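Local coordinates for nicotinate-nucleotide pyrophosphorylase (Francisella tularensis subsp. tularensis, PDB 3TQV), which probably catalyses the decarboxylating transfer of phosphoribose from 5-phospho-alpha-D-ribose 1-diphosphate to quinolinate, giving nicotinate ribonucleotide for NAD(+) synthesis, at residues A106-T109 and I110-I114; N207-E210 and L211-I215. All blocks are in the same frame, centred on the assembly; numbering follows the deposited sequence.

Contact 1. Residues A106-T109 and I110-I114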
loop_
_atom_site.group_PDB
_atom_site.type_symbol
_atom_site.label_atom_id
_atom_site.label_comp_id
_atom_site.label_asym_id
_atom_site.label_seq_id
_atom_site.Cartn_x
_atom_site.Cartn_y
_atom_site.Cartn_z
ATOM N N ALA B 106 -20.175 -3.709 -4.969
ATOM C CA ALA B 106 -18.923 -3.994 -5.664
ATOM C C ALA B 106 -17.981 -2.784 -5.653
ATOM O O ALA B 106 -16.746 -2.923 -5.610
ATOM C CB ALA B 106 -19.205 -4.426 -7.091
ATOM N N GLU B 107 -18.596 -1.604 -5.657
ATOM C CA GLU B 107 -17.924 -0.349 -5.954
ATOM C C GLU B 107 -16.554 -0.126 -5.300
ATOM O O GLU B 107 -15.513 -0.137 -5.972
ATOM C CB GLU B 107 -18.839 0.809 -5.597
ATOM C CG GLU B 107 -18.314 2.131 -6.087
ATOM C CD GLU B 107 -19.173 3.293 -5.649
ATOM O OE1 GLU B 107 -20.398 3.095 -5.497
ATOM O OE2 GLU B 107 -18.622 4.400 -5.453
ATOM N N ARG B 108 -16.580 0.109 -3.992
ATOM C CA ARG B 108 -15.410 0.504 -3.229
ATOM C C ARG B 108 -14.246 -0.491 -3.424
ATOM O O ARG B 108 -13.110 -0.087 -3.705
ATOM C CB ARG B 108 -15.806 0.620 -1.752
ATOM C CG ARG B 108 -14.991 1.577 -0.900
ATOM C CD ARG B 108 -13.812 2.182 -1.627
ATOM N NE ARG B 108 -14.229 3.361 -2.362
ATOM C CZ ARG B 108 -13.444 4.065 -3.165
ATOM N NH1 ARG B 108 -12.183 3.706 -3.346
ATOM N NH2 ARG B 108 -13.925 5.134 -3.779
ATOM N N THR B 109 -14.545 -1.785 -3.288
ATOM C CA THR B 109 -13.557 -2.836 -3.500
ATOM C C THR B 109 -12.963 -2.745 -4.901
ATOM O O THR B 109 -11.756 -2.735 -5.059
ATOM C CB THR B 109 -14.149 -4.263 -3.261
ATOM O OG1 THR B 109 -14.786 -4.334 -1.979
ATOM C CG2 THR B 109 -13.065 -5.322 -3.317
ATOM N N ILE B 110 -13.802 -2.675 -5.924
ATOM C CA ILE B 110 -13.283 -2.551 -7.288
ATOM C C ILE B 110 -12.277 -1.414 -7.412
ATOM O O ILE B 110 -11.130 -1.616 -7.827
ATOM C CB ILE B 110 -14.384 -2.288 -8.321
ATOM C CG1 ILE B 110 -15.287 -3.512 -8.466
ATOM C CG2 ILE B 110 -13.759 -1.943 -9.651
ATOM C CD1 ILE B 110 -16.394 -3.331 -9.525
ATOM N N LEU B 111 -12.693 -0.207 -7.056
ATOM C CA LEU B 111 -11.804 0.903 -7.306
ATOM C C LEU B 111 -10.645 1.008 -6.312
ATOM O O LEU B 111 -9.635 1.647 -6.599
ATOM C CB LEU B 111 -12.553 2.215 -7.589
ATOM C CG LEU B 111 -13.403 3.044 -6.649
ATOM C CD1 LEU B 111 -12.662 4.324 -6.325
ATOM C CD2 LEU B 111 -14.693 3.370 -7.366
ATOM N N ASN B 112 -10.754 0.322 -5.180
ATOM C CA ASN B 112 -9.597 0.186 -4.294
ATOM C C ASN B 112 -8.471 -0.644 -4.902
ATOM O O ASN B 112 -7.301 -0.454 -4.575
ATOM C CB ASN B 112 -9.990 -0.391 -2.938
ATOM C CG ASN B 112 -10.517 0.662 -1.997
ATOM O OD1 ASN B 112 -11.081 0.349 -0.951
ATOM N ND2 ASN B 112 -10.353 1.921 -2.372
ATOM N N PHE B 113 -8.815 -1.575 -5.782
ATOM C CA PHE B 113 -7.779 -2.320 -6.486
ATOM C C PHE B 113 -7.185 -1.543 -7.663
ATOM O O PHE B 113 -5.967 -1.552 -7.875
ATOM C CB PHE B 113 -8.285 -3.681 -6.950
ATOM C CG PHE B 113 -8.216 -4.746 -5.897
ATOM C CD1 PHE B 113 -9.349 -5.126 -5.206
ATOM C CD2 PHE B 113 -7.022 -5.380 -5.614
ATOM C CE1 PHE B 113 -9.297 -6.114 -4.269
ATOM C CE2 PHE B 113 -6.966 -6.380 -4.668
ATOM C CZ PHE B 113 -8.100 -6.746 -3.992
ATOM N N ILE B 114 -8.034 -0.868 -8.424
ATOM C CA ILE B 114 -7.532 -0.094 -9.549
ATOM C C ILE B 114 -6.699 1.074 -9.028
ATOM O O ILE B 114 -5.596 1.302 -9.508
ATOM C CB ILE B 114 -8.667 0.414 -10.472
ATOM C CG1 ILE B 114 -9.733 -0.658 -10.652
ATOM C CG2 ILE B 114 -8.124 0.793 -11.823
ATOM C CD1 ILE B 114 -9.178 -1.998 -10.996
#
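Arg-108 bends forward along the N-terminal half of helix 100-130 to lie across Leu-111, so that the leucine lies against one face of its guanidinium. Leu-111 CG sits 3.3 Å above the guanidinium plane of Arg-108, displaced toward the rim. The arginine chain leaves the helix with CG opposite the backbone N (chi1 -153°), then bends at chi2 and chi3, and these two bends carry the charged group forward over the next turn. Asn-112 comes up at the edge of the same group, the amide and guanidinium planes turned 52° apart. The helix belongs to the N-terminal part of the quinolinate phosphoribosyltransferase fold. On another side of it Ala-106 CB touches Ile-110 CD1 at 3.9 Å, a plain apolar contact one turn apart. Thr-109 and Phe-113 run alongside each other, with the methyl CG2 of Thr-109 at the edge of the ring, 4.0 Å from Phe-113 CE1. Glu-107 and Leu-111 are likewise side by side, meeting through the CG of the glutamate and the CD2 of the leucine. Four successive i to i+4 backbone bonds of the alpha-helix set this spacing; Ile-110 N to Ala-106 O, at 3.0 Å, is nearly straight, whereas Phe-113 N to Thr-109 O is longer at 3.2 Å. Several elements surround the helix here. Ile-110 packs on helix 61-71, Leu-111 on strand 281-285, and Thr-109 on helix 16-31, while the Phe-113 ring stacks with Phe-63. Arg-108 and Asn-112 also pack on Arg-142 of the second subunit, a residue predicted to bind substrate, which places this part of the helix at the dimer interface.

Contact 2. Residues N207-E210 and L211-I215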
loop_
_atom_site.group_PDB
_atom_site.type_symbol
_atom_site.label_atom_id
_atom_site.label_comp_id
_atom_site.label_asym_id
_atom_site.label_seq_id
_atom_site.Cartn_x
_atom_site.Cartn_y
_atom_site.Cartn_z
ATOM N N ASN B 207 31.922 -1.242 -2.617
ATOM C CA ASN B 207 33.227 -0.829 -3.115
ATOM C C ASN B 207 33.487 -1.206 -4.557
ATOM O O ASN B 207 32.963 -2.195 -5.059
ATOM C CB ASN B 207 34.336 -1.503 -2.311
ATOM C CG ASN B 207 34.519 -0.899 -0.959
ATOM O OD1 ASN B 207 34.915 -1.586 -0.015
ATOM N ND2 ASN B 207 34.239 0.392 -0.842
ATOM N N LEU B 208 34.359 -0.447 -5.202
ATOM C CA LEU B 208 34.926 -0.873 -6.464
ATOM C C LEU B 208 35.756 -2.138 -6.266
ATOM O O LEU B 208 35.772 -3.011 -7.136
ATOM C CB LEU B 208 35.797 0.224 -7.059
ATOM C CG LEU B 208 35.067 1.511 -7.409
ATOM C CD1 LEU B 208 36.082 2.585 -7.749
ATOM C CD2 LEU B 208 34.108 1.252 -8.559
ATOM N N ASP B 209 36.447 -2.241 -5.132
ATOM C CA ASP B 209 37.209 -3.452 -4.851
ATOM C C ASP B 209 36.318 -4.676 -4.702
ATOM O O ASP B 209 36.642 -5.735 -5.218
ATOM C CB ASP B 209 38.081 -3.325 -3.597
ATOM C CG ASP B 209 38.813 -4.620 -3.285
ATOM O OD1 ASP B 209 40.008 -4.716 -3.624
ATOM O OD2 ASP B 209 38.186 -5.551 -2.742
ATOM N N GLU B 210 35.216 -4.546 -3.978
ATOM C CA GLU B 210 34.281 -5.657 -3.902
ATOM C C GLU B 210 33.746 -5.994 -5.297
ATOM O O GLU B 210 33.480 -7.155 -5.610
ATOM C CB GLU B 210 33.135 -5.359 -2.931
ATOM C CG GLU B 210 33.408 -5.764 -1.483
ATOM C CD GLU B 210 32.409 -5.157 -0.511
ATOM O OE1 GLU B 210 31.704 -4.199 -0.912
ATOM O OE2 GLU B 210 32.328 -5.628 0.649
ATOM N N LEU B 211 33.610 -4.979 -6.144
ATOM C CA LEU B 211 33.076 -5.210 -7.479
ATOM C C LEU B 211 34.016 -6.105 -8.276
ATOM O O LEU B 211 33.581 -7.036 -8.960
ATOM C CB LEU B 211 32.837 -3.891 -8.223
ATOM C CG LEU B 211 32.476 -4.113 -9.701
ATOM C CD1 LEU B 211 31.097 -4.731 -9.798
ATOM C CD2 LEU B 211 32.549 -2.820 -10.500
ATOM N N ASN B 212 35.308 -5.806 -8.179
ATOM C CA ASN B 212 36.325 -6.605 -8.842
ATOM C C ASN B 212 36.271 -8.054 -8.377
ATOM O O ASN B 212 36.330 -8.986 -9.179
ATOM C CB ASN B 212 37.709 -5.976 -8.653
ATOM C CG ASN B 212 37.854 -4.673 -9.421
ATOM O OD1 ASN B 212 37.181 -4.471 -10.425
ATOM N ND2 ASN B 212 38.712 -3.779 -8.945
ATOM N N GLN B 213 36.121 -8.229 -7.073
ATOM C CA GLN B 213 35.945 -9.551 -6.503
ATOM C C GLN B 213 34.785 -10.304 -7.160
ATOM O O GLN B 213 34.938 -11.423 -7.644
ATOM C CB GLN B 213 35.704 -9.443 -4.997
ATOM C CG GLN B 213 36.921 -9.004 -4.195
ATOM C CD GLN B 213 36.670 -9.060 -2.699
ATOM O OE1 GLN B 213 36.840 -8.073 -1.995
ATOM N NE2 GLN B 213 36.262 -10.218 -2.213
ATOM N N ALA B 214 33.619 -9.675 -7.166
ATOM C CA ALA B 214 32.409 -10.329 -7.628
ATOM C C ALA B 214 32.538 -10.631 -9.109
ATOM O O ALA B 214 32.046 -11.655 -9.589
ATOM C CB ALA B 214 31.205 -9.464 -7.346
ATOM N N ILE B 215 33.217 -9.738 -9.824
ATOM C CA ILE B 215 33.544 -9.957 -11.233
ATOM C C ILE B 215 34.521 -11.123 -11.369
ATOM O O ILE B 215 34.350 -11.994 -12.225
ATOM C CB ILE B 215 34.148 -8.679 -11.858
ATOM C CG1 ILE B 215 33.035 -7.685 -12.185
ATOM C CG2 ILE B 215 34.995 -8.998 -13.095
ATOM C CD1 ILE B 215 33.523 -6.393 -12.753
#
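Helix 208-216 is tied from its N-cap residue Asn-207 onward by four successive i to i+4 backbone bonds, from Leu-211 N to Asn-207 O at 3.1 Å, with an N-H...O angle of only 140°, through to the straighter Ala-214 N to Glu-210 O. Asp-209 and Gln-213 meet one turn apart: the carboxylate of Asp-209, set opposite the backbone N (chi1 177°), lies beside the end of the Gln-213 side chain, the two crossing at an angle with their planes 73° apart. The CB of Leu-211 rests 3.3 Å from Leu-208 O, and the amide of Asn-212 lies near the same carbonyl. Glu-210 turns its carboxylate back toward the start of the helix, where OE1 accepts a hydrogen bond from Thr-206 N and a weak one, 3.4 Å long, from Asn-207 N. The Thr-206 bond, with the weak one beside it, holds the carboxylate over the loop entering the helix. Leu-211 and Ala-214 pack on Val-222 of strand 221-225, and Leu-208 leans on helix 229-239. Strand 200-205, this helix and strand 221-225 make up a beta-alpha-beta unit, as is characteristic of the TIM-barrel-like C-terminal domain.

How the contacts relate
Both contacts are local, between side chains about a turn apart on one helix, but they sit on opposite sides of the chain's centre, with their own centres 48 Å apart. Contact 1 is buried, surrounded mainly by its own subunit, with Arg-108, Asn-112 and Phe-113 packing on the second; contact 2 is partly exposed, and no other chain of the assembly touches it. Their chemistry follows: in 106-114 apolar and aromatic side chains face neighbouring helices and strand 281-285, with Arg-108 and Asn-112 toward the second subunit, whereas 207-215 has an apolar side facing the sheet and a polar side with carboxylates and amides. They share no element, one belonging to the N-terminal domain and the other to the barrel-like C-terminal one.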